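Local coordinates for putative PLP-dependent aminotransferase (Bacillus cereus ATCC 10987, PDB 3JU7), which probably works as a pyridoxal-phosphate-dependent aminotransferase of the DegT/DnrJ/EryC1/StrS family, though its substrate is not known, at residues Phe166-Gly171 with Thr283-Gln288; Asp111-Lys116 with Tyr136-Ser141; Val56-Asn61 with Gly198-Ser203; Ala315-Ser320 with Arg346-Pro351. All blocks are in the same frame, centred on the assembly; numbering follows the deposited sequence.

Contact 1. Residues Phe166-Gly171 with Thr283-Gln288; sequences FGLMNG and TEAVIQ
Leu168 leans against the backbone of Ala285-Ile287, joining the start of the small 169-170/173-174 hairpin to the loop between helix 250-270 and strand 291-294. Its CB meets Ile287 CG2 at 4.1 Å. CG anti to the backbone N (chi1 179°) brings the end of the chain close, and CD1 rests against the peptide between Val286 and Ile287, 3.7 Å from Val286 C. The same methyl lies 4.0 Å from Ala285 CB, fitting a surface of main chain and alanine methyl, while CD2 packs against Gly140 O of residues 136-141. Ile287, its CG1 branch extended, carries CD1 to 3.8 Å from Phe166 O, beside Gly167, whose backbone angles call for glycine. Ala285 is small enough to let the two chains close in, its CB 4.0 Å from Asn170 CB.

At the outer end Asn170 ND2 gives a weak hydrogen bond to Glu284 OE1 (3.3 Å, 158° at the hydrogen). The two side chains cross at about a right angle, amide and carboxylate planes 79° apart. The buried end, where Ile287 also packs on helix 250-270, is therefore held by apolar packing, while the outer end adds that one weak bond from a neutral amide to an exposed carboxylate.

Contact 2. Residues Asp111-Lys116 with Tyr136-Ser141; sequences DWYMDK and YATFGS
Two turns, one after strand 101-105 and one after strand 130-133, meet here: an Asx turn at Asp111, whose OD1 accepts from Tyr113 N, and an inverse gamma turn centred on Ala137. Across them, Thr138 OG1 donates to Trp112 O at 2.8 Å, approaching from above the carbonyl plane, 47° out of it, instead of along a lone pair. Its methyl CG2 lies 4.1 Å from Trp112 CB, so the two branches of threonine serve a carbonyl and an apolar neighbour at once.

Tyr113 reaches across with its hydroxyl. Its OH lies 2.5 Å from Ser141 OG, which sits in the plane of the ring at its edge; Thr283 OG1 is also within reach of the tyrosine proton, and which of the two takes it is left open. Ser141 OG, set between its own backbone N and carbonyl carbon (chi1 65°), donates to Thr138 O, tying its own turn together while facing the phenol. Asp111 O lies 3.5 Å above the centre of the Tyr113 ring. Trp112 and Phe139 meet rim to rim with planes at 82°, Trp112 CE3 being 3.4 Å from Phe139 CE2, while Thr138 CG2 lies over one face of the Phe139 ring, offset toward its rim. A water joins Met114 N to Tyr136 O, serving two buried backbone groups.

Gln281 NE2 bonds to both Asp111 O and Thr138 O, linking the two loops from a third. Trp112 and Phe139 pack on strand 291-294, Met114 and Tyr136 on strand 80-84, and Met114 also on helix 146-153; Asp115 caps the start of helix 116-126.

Contact 3. Residues Val56-Asn61 with Gly198-Ser203; sequences VTTVAN and GGLIYS
Val56 lies against Leu200 and Tyr202 on one face of an antiparallel strand pair. Its CG1 touches the Tyr202 ring at the edge, in plane, 3.7 Å from CD1, while CB is 3.9 Å from Leu200 CD1. Leu200, with CG anti to its backbone N (chi1 -167°), swings that methyl across the neighbouring strand to 4.0 Å from Thr58 CG2. On the other face Thr57 and Ile201 stand side by side, pointing the same way, and Val59 CG1 meets Ile201 CD1 at 4.2 Å. These beta-branched residues suit extended backbone.

The hydrogen-bonded pair Thr57-Ile201 makes two bonds in the carbonyl planes, Ile201 N to Thr57 O being 2.9 Å. At the Val59-Gly199 pair, Val59 N reaches Gly199 O from 58° above the carbonyl plane, and the return bond is weak. Val59 CG2 comes within 3.6 Å of Gly199 C, and glycine suits this tight place where strand 55-59 ends and strand 199-203 begins.

Strand 55-59 is an edge of its sheet within this chain, and helices 36-48 and 206-215 cover its two faces. Much of the backbone polarity is met by strand pairing, Thr58 N turning to Glu42 instead, and the buried threonine hydroxyls find partners in Lys213 (Thr57) and Asn38 (Thr58).

Contact 4. Residues Ala315-Ser320 with Arg346-Pro351; sequences ARLYFS and RIVSLP
Ser349 of strand 347-350, which pairs with strand 291-294, points at the loop 315-320 and lies at the edge of the Tyr318 ring, its OG near the ring plane. With OG anti to its carbonyl carbon (chi1 -59°), the hydroxyl accepts from Tyr318 N at 3.1 Å and stands 3.4 Å from Tyr318 CB. The small serine fits close beside the backbone, its CB 3.3 Å from Arg316 O. Main-chain bonds in both directions pair Arg316 with Ser349 as a single antiparallel bridge, Ser349 N to Arg316 O being 2.7 Å.

Ile347 also faces the loop: CG1 packs 3.3 Å from Tyr318 O, and CG2 lies beside Phe319 N, next to the cis peptide joining Tyr318 to Phe319. Leu317 starts away from the strand, but its CD2 turns back to 3.3 Å from Ile347 O. Ala315, small, packs beside the bridge, its CB 4.2 Å from Leu350 CD2; helix 301-309 packs on both. Arg316 stretches alongside Tyr318, and its NH1 donates to Tyr318 OH in the guanidinium plane; Glu314 takes its NE.

A water contacts Ser349 OG at 2.6 Å and donates to Tyr318 O. Serine and water together thus serve both the N-H and the carbonyl of Tyr318, holding a loop that bends through a cis peptide against the strand.

How the contacts relate
From the N terminus, strand 55-59 enters contact 3, which closes on strand 199-203 only after 136 residues that hold further helices and strands. Contact 2 is nested inside that loop and joins two turns 20 residues apart. Contact 1 opens at 166-171, before contact 3 closes, and ends at 283-288 after it, so the two cross. Contact 4 follows in series, closing a short C-terminal loop around helix 338-346. Contacts 3, 1, 2 and 4 touch in a chain: Phe166 packs on Leu200, Gly140 bonds to Ile287, and Tyr136 and Phe139 pack on Phe319. The four-stranded sheet, the loops after strands 101-105 and 130-133, and the C-terminal strand pair are thereby linked.

Contact 1. Residues Phe166-Gly171 with Thr283-Gln288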
loop_
_atom_site.group_PDB
_atom_site.type_symbol
_atom_site.label_atom_id
_atom_site.label_comp_id
_atom_site.label_asym_id
_atom_site.label_seq_id
_atom_site.Cartn_x
_atom_site.Cartn_y
_atom_site.Cartn_z
ATOM N N PHE A 166 9.752 7.050 -14.828
ATOM C CA PHE A 166 8.649 6.900 -15.769
ATOM C C PHE A 166 8.627 8.091 -16.700
ATOM O O PHE A 166 8.747 9.225 -16.274
ATOM C CB PHE A 166 7.321 6.779 -15.035
ATOM C CG PHE A 166 6.212 6.307 -15.881
ATOM C CD1 PHE A 166 6.185 4.995 -16.333
ATOM C CD2 PHE A 166 5.175 7.168 -16.243
ATOM C CE1 PHE A 166 5.150 4.549 -17.128
ATOM C CE2 PHE A 166 4.148 6.738 -17.035
ATOM C CZ PHE A 166 4.126 5.424 -17.491
ATOM N N GLY A 167 8.384 7.825 -17.974
ATOM C CA GLY A 167 8.379 8.847 -18.981
ATOM C C GLY A 167 9.733 9.038 -19.616
ATOM O O GLY A 167 9.862 9.856 -20.491
ATOM N N LEU A 168 10.756 8.293 -19.181
ATOM C CA LEU A 168 12.114 8.388 -19.753
ATOM C C LEU A 168 12.225 7.689 -21.117
ATOM O O LEU A 168 12.146 6.452 -21.219
ATOM C CB LEU A 168 13.158 7.804 -18.798
ATOM C CG LEU A 168 14.594 7.833 -19.290
ATOM C CD1 LEU A 168 15.027 9.294 -19.624
ATOM C CD2 LEU A 168 15.512 7.179 -18.201
HETATM N N MSE A 169 12.460 8.501 -22.136
HETATM C CA MSE A 169 12.586 8.102 -23.535
HETATM C C MSE A 169 13.998 8.321 -24.056
HETATM O O MSE A 169 14.647 9.302 -23.713
HETATM C CB MSE A 169 11.700 9.010 -24.381
HETATM C CG MSE A 169 10.258 9.082 -23.927
HETATM SE SE MSE A 169 9.391 7.462 -24.393
HETATM C CE MSE A 169 7.702 8.235 -24.871
ATOM N N ASN A 170 14.456 7.444 -24.932
ATOM C CA ASN A 170 15.771 7.595 -25.546
ATOM C C ASN A 170 15.693 6.932 -26.899
ATOM O O ASN A 170 15.458 5.732 -27.003
ATOM C CB ASN A 170 16.856 6.939 -24.688
ATOM C CG ASN A 170 18.264 7.152 -25.233
ATOM O OD1 ASN A 170 18.464 7.906 -26.168
ATOM N ND2 ASN A 170 19.257 6.500 -24.606
ATOM N N GLY A 171 15.871 7.738 -27.939
ATOM C CA GLY A 171 15.766 7.273 -29.305
ATOM C C GLY A 171 14.386 6.736 -29.563
ATOM O O GLY A 171 14.235 5.732 -30.225
ATOM N N THR A 283 25.404 9.813 -18.368
ATOM C CA THR A 283 24.284 9.003 -18.859
ATOM C C THR A 283 23.739 9.526 -20.190
ATOM O O THR A 283 23.881 10.699 -20.493
ATOM C CB THR A 283 23.145 8.872 -17.769
ATOM O OG1 THR A 283 22.141 7.957 -18.226
ATOM C CG2 THR A 283 22.506 10.215 -17.413
ATOM N N GLU A 284 23.121 8.656 -20.986
ATOM C CA GLU A 284 22.616 9.062 -22.309
ATOM C C GLU A 284 21.328 9.887 -22.230
ATOM O O GLU A 284 21.062 10.694 -23.090
ATOM C CB GLU A 284 22.302 7.846 -23.180
ATOM C CG GLU A 284 23.429 6.876 -23.458
ATOM C CD GLU A 284 22.957 5.723 -24.359
ATOM O OE1 GLU A 284 22.454 6.016 -25.473
ATOM O OE2 GLU A 284 23.068 4.537 -23.952
ATOM N N ALA A 285 20.511 9.648 -21.216
ATOM C CA ALA A 285 19.213 10.279 -21.128
ATOM C C ALA A 285 18.775 10.254 -19.676
ATOM O O ALA A 285 19.096 9.318 -18.946
ATOM C CB ALA A 285 18.200 9.537 -22.011
ATOM N N VAL A 286 18.083 11.297 -19.247
ATOM C CA VAL A 286 17.639 11.381 -17.880
ATOM C C VAL A 286 16.366 12.195 -17.845
ATOM O O VAL A 286 16.206 13.095 -18.627
ATOM C CB VAL A 286 18.738 12.014 -16.956
ATOM C CG1 VAL A 286 19.063 13.411 -17.414
ATOM C CG2 VAL A 286 18.293 12.022 -15.488
ATOM N N ILE A 287 15.449 11.858 -16.953
ATOM C CA ILE A 287 14.328 12.738 -16.662
ATOM C C ILE A 287 14.519 13.150 -15.197
ATOM O O ILE A 287 14.783 12.306 -14.335
ATOM C CB ILE A 287 12.973 12.065 -16.921
ATOM C CG1 ILE A 287 11.864 13.062 -16.694
ATOM C CG2 ILE A 287 12.722 10.819 -16.019
ATOM C CD1 ILE A 287 10.536 12.483 -17.040
ATOM N N GLN A 288 14.411 14.443 -14.920
ATOM C CA GLN A 288 14.894 14.963 -13.641
ATOM C C GLN A 288 13.852 15.425 -12.592
ATOM O O GLN A 288 13.035 16.318 -12.801
ATOM C CB GLN A 288 15.905 16.055 -13.912
ATOM C CG GLN A 288 17.036 15.565 -14.801
ATOM C CD GLN A 288 18.252 16.367 -14.582
ATOM O OE1 GLN A 288 18.202 17.590 -14.630
ATOM N NE2 GLN A 288 19.351 15.702 -14.289
#

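Contact 2. Residues Asp111-Lys116 with Tyr136-Ser141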
loop_
_atom_site.group_PDB
_atom_site.type_symbol
_atom_site.label_atom_id
_atom_site.label_comp_id
_atom_site.label_asym_id
_atom_site.label_seq_id
_atom_site.Cartn_x
_atom_site.Cartn_y
_atom_site.Cartn_z
ATOM N N ASP A 111 28.681 6.877 -13.806
ATOM C CA ASP A 111 27.249 6.724 -14.121
ATOM C C ASP A 111 26.397 6.429 -12.890
ATOM O O ASP A 111 25.183 6.511 -12.959
ATOM C CB ASP A 111 26.990 5.720 -15.270
ATOM C CG ASP A 111 27.457 4.292 -14.977
ATOM O OD1 ASP A 111 27.447 3.839 -13.810
ATOM O OD2 ASP A 111 27.834 3.606 -15.959
ATOM N N TRP A 112 27.071 6.096 -11.788
ATOM C CA TRP A 112 26.488 5.847 -10.465
ATOM C C TRP A 112 25.515 4.694 -10.420
ATOM O O TRP A 112 24.667 4.623 -9.541
ATOM C CB TRP A 112 25.851 7.105 -9.894
ATOM C CG TRP A 112 26.707 8.311 -10.060
ATOM C CD1 TRP A 112 28.070 8.346 -10.096
ATOM C CD2 TRP A 112 26.264 9.663 -10.195
ATOM N NE1 TRP A 112 28.505 9.636 -10.263
ATOM C CE2 TRP A 112 27.415 10.467 -10.326
ATOM C CE3 TRP A 112 25.003 10.273 -10.235
ATOM C CZ2 TRP A 112 27.343 11.860 -10.494
ATOM C CZ3 TRP A 112 24.931 11.639 -10.392
ATOM C CH2 TRP A 112 26.103 12.423 -10.525
ATOM N N TYR A 113 25.634 3.789 -11.380
ATOM C CA TYR A 113 24.922 2.535 -11.309
ATOM C C TYR A 113 25.821 1.463 -10.660
ATOM O O TYR A 113 27.052 1.596 -10.588
ATOM C CB TYR A 113 24.491 2.044 -12.696
ATOM C CG TYR A 113 23.869 3.065 -13.599
ATOM C CD1 TYR A 113 22.816 3.852 -13.171
ATOM C CD2 TYR A 113 24.269 3.175 -14.921
ATOM C CE1 TYR A 113 22.212 4.769 -14.026
ATOM C CE2 TYR A 113 23.686 4.089 -15.780
ATOM C CZ TYR A 113 22.654 4.895 -15.335
ATOM O OH TYR A 113 22.049 5.787 -16.213
HETATM N N MSE A 114 25.174 0.394 -10.222
HETATM C CA MSE A 114 25.843 -0.795 -9.724
HETATM C C MSE A 114 26.881 -1.219 -10.774
HETATM O O MSE A 114 26.584 -1.277 -11.979
HETATM C CB MSE A 114 24.781 -1.879 -9.396
HETATM C CG MSE A 114 25.336 -3.094 -8.739
HETATM SE SE MSE A 114 24.063 -4.106 -7.777
HETATM C CE MSE A 114 22.743 -4.196 -9.259
ATOM N N ASP A 115 28.119 -1.416 -10.328
ATOM C CA ASP A 115 29.205 -1.819 -11.215
ATOM C C ASP A 115 29.055 -3.294 -11.588
ATOM O O ASP A 115 29.216 -4.169 -10.746
ATOM C CB ASP A 115 30.553 -1.582 -10.520
ATOM C CG ASP A 115 31.740 -2.140 -11.298
ATOM O OD1 ASP A 115 31.545 -3.028 -12.151
ATOM O OD2 ASP A 115 32.879 -1.719 -11.025
ATOM N N LYS A 116 28.781 -3.555 -12.864
ATOM C CA LYS A 116 28.413 -4.896 -13.321
ATOM C C LYS A 116 29.523 -5.929 -13.136
ATOM O O LYS A 116 29.254 -7.072 -12.844
ATOM C CB LYS A 116 27.859 -4.851 -14.766
ATOM C CG LYS A 116 26.347 -4.389 -14.773
ATOM C CD LYS A 116 25.762 -3.970 -16.142
ATOM C CE LYS A 116 26.212 -2.563 -16.526
ATOM N NZ LYS A 116 25.372 -1.973 -17.604
ATOM N N TYR A 136 19.225 -0.149 -9.369
ATOM C CA TYR A 136 18.495 1.130 -9.403
ATOM C C TYR A 136 18.946 2.001 -10.582
ATOM O O TYR A 136 20.125 2.239 -10.759
ATOM C CB TYR A 136 18.724 1.827 -8.082
ATOM C CG TYR A 136 18.355 3.279 -8.021
ATOM C CD1 TYR A 136 17.162 3.742 -8.530
ATOM C CD2 TYR A 136 19.189 4.185 -7.385
ATOM C CE1 TYR A 136 16.830 5.095 -8.444
ATOM C CE2 TYR A 136 18.859 5.532 -7.299
ATOM C CZ TYR A 136 17.691 5.988 -7.829
ATOM O OH TYR A 136 17.389 7.352 -7.763
ATOM N N ALA A 137 18.011 2.462 -11.398
ATOM C CA ALA A 137 18.341 3.301 -12.546
ATOM C C ALA A 137 18.509 4.738 -12.020
ATOM O O ALA A 137 17.654 5.624 -12.205
ATOM C CB ALA A 137 17.261 3.201 -13.609
ATOM N N THR A 138 19.645 4.936 -11.367
ATOM C CA THR A 138 19.934 6.129 -10.575
ATOM C C THR A 138 19.502 7.428 -11.226
ATOM O O THR A 138 19.874 7.718 -12.374
ATOM C CB THR A 138 21.461 6.202 -10.270
ATOM O OG1 THR A 138 21.859 4.954 -9.718
ATOM C CG2 THR A 138 21.818 7.354 -9.336
ATOM N N PHE A 139 18.702 8.169 -10.461
ATOM C CA PHE A 139 18.223 9.521 -10.797
ATOM C C PHE A 139 17.438 9.596 -12.118
ATOM O O PHE A 139 17.507 10.586 -12.843
ATOM C CB PHE A 139 19.370 10.524 -10.752
ATOM C CG PHE A 139 20.168 10.536 -9.420
ATOM C CD1 PHE A 139 19.544 10.447 -8.203
ATOM C CD2 PHE A 139 21.536 10.731 -9.429
ATOM C CE1 PHE A 139 20.263 10.509 -7.016
ATOM C CE2 PHE A 139 22.253 10.801 -8.263
ATOM C CZ PHE A 139 21.614 10.686 -7.049
ATOM N N GLY A 140 16.678 8.548 -12.414
ATOM C CA GLY A 140 15.754 8.555 -13.571
ATOM C C GLY A 140 16.509 8.529 -14.883
ATOM O O GLY A 140 16.142 9.159 -15.845
ATOM N N SER A 141 17.578 7.759 -14.934
ATOM C CA SER A 141 18.481 7.818 -16.055
ATOM C C SER A 141 18.440 6.527 -16.826
ATOM O O SER A 141 17.787 5.543 -16.425
ATOM C CB SER A 141 19.901 8.102 -15.549
ATOM O OG SER A 141 20.365 7.033 -14.767
HETATM O O HOH W 1 22.181 1.307 -9.380
#

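Contact 3. Residues Val56-Asn61 with Gly198-Ser203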
loop_
_atom_site.group_PDB
_atom_site.type_symbol
_atom_site.label_atom_id
_atom_site.label_comp_id
_atom_site.label_asym_id
_atom_site.label_seq_id
_atom_site.Cartn_x
_atom_site.Cartn_y
_atom_site.Cartn_z
ATOM N N VAL A 56 1.589 -4.153 -18.197
ATOM C CA VAL A 56 1.798 -3.374 -17.000
ATOM C C VAL A 56 0.695 -3.632 -15.966
ATOM O O VAL A 56 -0.459 -4.044 -16.301
ATOM C CB VAL A 56 1.818 -1.843 -17.306
ATOM C CG1 VAL A 56 2.982 -1.453 -18.283
ATOM C CG2 VAL A 56 0.468 -1.420 -17.828
ATOM N N THR A 57 1.032 -3.368 -14.700
ATOM C CA THR A 57 -0.015 -3.237 -13.709
ATOM C C THR A 57 0.237 -2.032 -12.820
ATOM O O THR A 57 1.387 -1.750 -12.447
ATOM C CB THR A 57 -0.173 -4.501 -12.856
ATOM O OG1 THR A 57 -1.374 -4.357 -12.097
ATOM C CG2 THR A 57 1.092 -4.730 -11.890
ATOM N N THR A 58 -0.830 -1.304 -12.481
ATOM C CA THR A 58 -0.702 -0.238 -11.478
ATOM C C THR A 58 -0.536 -0.888 -10.104
ATOM O O THR A 58 -0.882 -2.052 -9.936
ATOM C CB THR A 58 -1.895 0.692 -11.475
ATOM O OG1 THR A 58 -3.084 -0.054 -11.178
ATOM C CG2 THR A 58 -2.061 1.398 -12.859
ATOM N N VAL A 59 0.076 -0.164 -9.162
ATOM C CA VAL A 59 0.148 -0.586 -7.758
ATOM C C VAL A 59 -0.075 0.654 -6.894
ATOM O O VAL A 59 -0.017 1.766 -7.402
ATOM C CB VAL A 59 1.472 -1.262 -7.406
ATOM C CG1 VAL A 59 1.570 -2.602 -8.135
ATOM C CG2 VAL A 59 2.658 -0.345 -7.739
ATOM N N ALA A 60 -0.312 0.478 -5.591
ATOM C CA ALA A 60 -0.715 1.605 -4.759
ATOM C C ALA A 60 0.442 2.555 -4.506
ATOM O O ALA A 60 0.235 3.743 -4.288
ATOM C CB ALA A 60 -1.337 1.130 -3.475
ATOM N N ASN A 61 1.656 2.009 -4.524
ATOM C CA ASN A 61 2.893 2.772 -4.499
ATOM C C ASN A 61 4.061 1.854 -4.951
ATOM O O ASN A 61 3.936 0.608 -4.954
ATOM C CB ASN A 61 3.121 3.445 -3.113
ATOM C CG ASN A 61 3.391 2.457 -2.006
ATOM O OD1 ASN A 61 4.341 1.654 -2.093
ATOM N ND2 ASN A 61 2.613 2.548 -0.912
ATOM N N GLY A 198 1.096 6.301 -5.977
ATOM C CA GLY A 198 0.883 5.340 -7.029
ATOM C C GLY A 198 2.197 4.775 -7.556
ATOM O O GLY A 198 3.270 5.227 -7.198
ATOM N N GLY A 199 2.091 3.796 -8.428
ATOM C CA GLY A 199 3.232 3.197 -9.070
ATOM C C GLY A 199 2.772 2.264 -10.169
ATOM O O GLY A 199 1.564 2.101 -10.383
ATOM N N LEU A 200 3.757 1.668 -10.857
ATOM C CA LEU A 200 3.535 0.791 -11.995
ATOM C C LEU A 200 4.636 -0.270 -12.077
ATOM O O LEU A 200 5.812 -0.025 -11.696
ATOM C CB LEU A 200 3.539 1.594 -13.270
ATOM C CG LEU A 200 3.014 0.920 -14.568
ATOM C CD1 LEU A 200 1.505 0.976 -14.673
ATOM C CD2 LEU A 200 3.631 1.507 -15.796
ATOM N N ILE A 201 4.256 -1.451 -12.567
ATOM C CA ILE A 201 5.215 -2.505 -12.886
ATOM C C ILE A 201 5.076 -2.864 -14.341
ATOM O O ILE A 201 3.983 -3.054 -14.814
ATOM C CB ILE A 201 5.057 -3.795 -12.028
ATOM C CG1 ILE A 201 4.965 -3.431 -10.544
ATOM C CG2 ILE A 201 6.241 -4.727 -12.300
ATOM C CD1 ILE A 201 4.912 -4.635 -9.585
ATOM N N TYR A 202 6.200 -2.927 -15.048
ATOM C CA TYR A 202 6.217 -3.355 -16.449
ATOM C C TYR A 202 7.036 -4.636 -16.557
ATOM O O TYR A 202 8.035 -4.787 -15.860
ATOM C CB TYR A 202 6.895 -2.311 -17.348
ATOM C CG TYR A 202 7.140 -2.843 -18.732
ATOM C CD1 TYR A 202 6.127 -2.832 -19.694
ATOM C CD2 TYR A 202 8.362 -3.427 -19.078
ATOM C CE1 TYR A 202 6.336 -3.350 -20.967
ATOM C CE2 TYR A 202 8.570 -3.950 -20.359
ATOM C CZ TYR A 202 7.563 -3.889 -21.300
ATOM O OH TYR A 202 7.779 -4.411 -22.565
ATOM N N SER A 203 6.603 -5.548 -17.415
ATOM C CA SER A 203 7.453 -6.671 -17.832
ATOM C C SER A 203 7.066 -7.054 -19.237
ATOM O O SER A 203 5.919 -6.876 -19.687
ATOM C CB SER A 203 7.390 -7.879 -16.887
ATOM O OG SER A 203 8.265 -8.923 -17.285
#

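Contact 4. Residues Ala315-Ser320 with Arg346-Pro351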
loop_
_atom_site.group_PDB
_atom_site.type_symbol
_atom_site.label_atom_id
_atom_site.label_comp_id
_atom_site.label_asym_id
_atom_site.label_seq_id
_atom_site.Cartn_x
_atom_site.Cartn_y
_atom_site.Cartn_z
ATOM N N ALA A 315 18.723 22.738 -0.732
ATOM C CA ALA A 315 19.215 21.576 -1.474
ATOM C C ALA A 315 19.120 20.386 -0.530
ATOM O O ALA A 315 18.943 20.571 0.667
ATOM C CB ALA A 315 20.692 21.768 -1.874
ATOM N N ARG A 316 19.269 19.181 -1.064
ATOM C CA ARG A 316 19.389 17.994 -0.235
ATOM C C ARG A 316 20.584 17.147 -0.697
ATOM O O ARG A 316 21.294 17.540 -1.619
ATOM C CB ARG A 316 18.083 17.185 -0.242
ATOM C CG ARG A 316 16.927 17.928 0.397
ATOM C CD ARG A 316 15.720 17.037 0.558
ATOM N NE ARG A 316 14.538 17.797 0.937
ATOM C CZ ARG A 316 13.312 17.288 1.086
ATOM N NH1 ARG A 316 13.072 15.996 0.924
ATOM N NH2 ARG A 316 12.307 18.084 1.424
ATOM N N LEU A 317 20.779 16.002 -0.048
ATOM C CA LEU A 317 21.884 15.098 -0.327
ATOM C C LEU A 317 21.367 13.664 -0.544
ATOM O O LEU A 317 21.448 12.830 0.356
ATOM C CB LEU A 317 22.850 15.106 0.868
ATOM C CG LEU A 317 23.443 16.442 1.316
ATOM C CD1 LEU A 317 24.144 16.248 2.637
ATOM C CD2 LEU A 317 24.383 17.034 0.244
ATOM N N TYR A 318 20.802 13.404 -1.722
ATOM C CA TYR A 318 20.429 12.066 -2.143
ATOM C C TYR A 318 21.623 11.382 -2.872
ATOM O O TYR A 318 21.901 11.720 -4.023
ATOM C CB TYR A 318 19.193 12.160 -3.068
ATOM C CG TYR A 318 17.964 12.581 -2.296
ATOM C CD1 TYR A 318 17.438 11.751 -1.295
ATOM C CD2 TYR A 318 17.344 13.813 -2.521
ATOM C CE1 TYR A 318 16.319 12.129 -0.554
ATOM C CE2 TYR A 318 16.215 14.201 -1.783
ATOM C CZ TYR A 318 15.723 13.360 -0.793
ATOM O OH TYR A 318 14.628 13.720 -0.049
ATOM N N PHE A 319 22.325 10.408 -2.287
ATOM C CA PHE A 319 22.036 9.712 -1.059
ATOM C C PHE A 319 23.233 9.788 -0.138
ATOM O O PHE A 319 24.233 9.090 -0.310
ATOM C CB PHE A 319 21.717 8.271 -1.396
ATOM C CG PHE A 319 20.580 8.152 -2.314
ATOM C CD1 PHE A 319 19.287 8.379 -1.855
ATOM C CD2 PHE A 319 20.787 7.909 -3.653
ATOM C CE1 PHE A 319 18.210 8.332 -2.713
ATOM C CE2 PHE A 319 19.716 7.862 -4.515
ATOM C CZ PHE A 319 18.430 8.083 -4.045
ATOM N N SER A 320 23.129 10.641 0.854
ATOM C CA SER A 320 24.194 10.780 1.824
ATOM C C SER A 320 23.524 11.161 3.124
ATOM O O SER A 320 23.034 12.278 3.215
ATOM C CB SER A 320 25.155 11.874 1.366
ATOM O OG SER A 320 26.093 12.158 2.365
ATOM N N ARG A 346 30.292 13.760 -2.138
ATOM C CA ARG A 346 30.283 14.783 -3.170
ATOM C C ARG A 346 28.901 15.107 -3.733
ATOM O O ARG A 346 28.702 16.192 -4.267
ATOM C CB ARG A 346 31.205 14.361 -4.334
ATOM C CG ARG A 346 32.694 14.304 -3.975
ATOM C CD ARG A 346 33.533 13.998 -5.191
ATOM N NE ARG A 346 33.405 15.026 -6.211
ATOM C CZ ARG A 346 33.710 14.899 -7.504
ATOM N NH1 ARG A 346 34.185 13.770 -8.007
ATOM N NH2 ARG A 346 33.548 15.939 -8.318
ATOM N N ILE A 347 27.958 14.171 -3.649
ATOM C CA ILE A 347 26.641 14.372 -4.245
ATOM C C ILE A 347 25.846 15.504 -3.560
ATOM O O ILE A 347 25.841 15.632 -2.333
ATOM C CB ILE A 347 25.837 13.041 -4.313
ATOM C CG1 ILE A 347 24.629 13.158 -5.265
ATOM C CG2 ILE A 347 25.449 12.538 -2.892
ATOM C CD1 ILE A 347 24.980 13.297 -6.713
ATOM N N VAL A 348 25.188 16.311 -4.398
ATOM C CA VAL A 348 24.270 17.380 -3.998
ATOM C C VAL A 348 23.028 17.275 -4.871
ATOM O O VAL A 348 23.144 16.932 -6.054
ATOM C CB VAL A 348 24.923 18.786 -4.161
ATOM C CG1 VAL A 348 23.871 19.905 -3.992
ATOM C CG2 VAL A 348 26.083 18.953 -3.160
ATOM N N SER A 349 21.850 17.533 -4.278
ATOM C CA SER A 349 20.567 17.498 -4.971
ATOM C C SER A 349 20.022 18.918 -5.050
ATOM O O SER A 349 19.650 19.496 -4.031
ATOM C CB SER A 349 19.562 16.594 -4.228
ATOM O OG SER A 349 20.035 15.258 -4.103
ATOM N N LEU A 350 20.004 19.503 -6.242
ATOM C CA LEU A 350 19.626 20.904 -6.356
ATOM C C LEU A 350 18.176 20.983 -6.785
ATOM O O LEU A 350 17.693 20.135 -7.547
ATOM C CB LEU A 350 20.525 21.677 -7.313
ATOM C CG LEU A 350 22.018 21.734 -6.992
ATOM C CD1 LEU A 350 22.784 22.431 -8.120
ATOM C CD2 LEU A 350 22.269 22.443 -5.674
ATOM N N PRO A 351 17.471 22.007 -6.307
ATOM C CA PRO A 351 16.068 22.037 -6.615
ATOM C C PRO A 351 15.762 22.220 -8.086
ATOM O O PRO A 351 16.435 22.966 -8.807
ATOM C CB PRO A 351 15.528 23.208 -5.778
ATOM C CG PRO A 351 16.668 23.880 -5.200
ATOM C CD PRO A 351 17.837 22.968 -5.258
HETATM O O HOH W 2 21.558 13.973 -5.840
#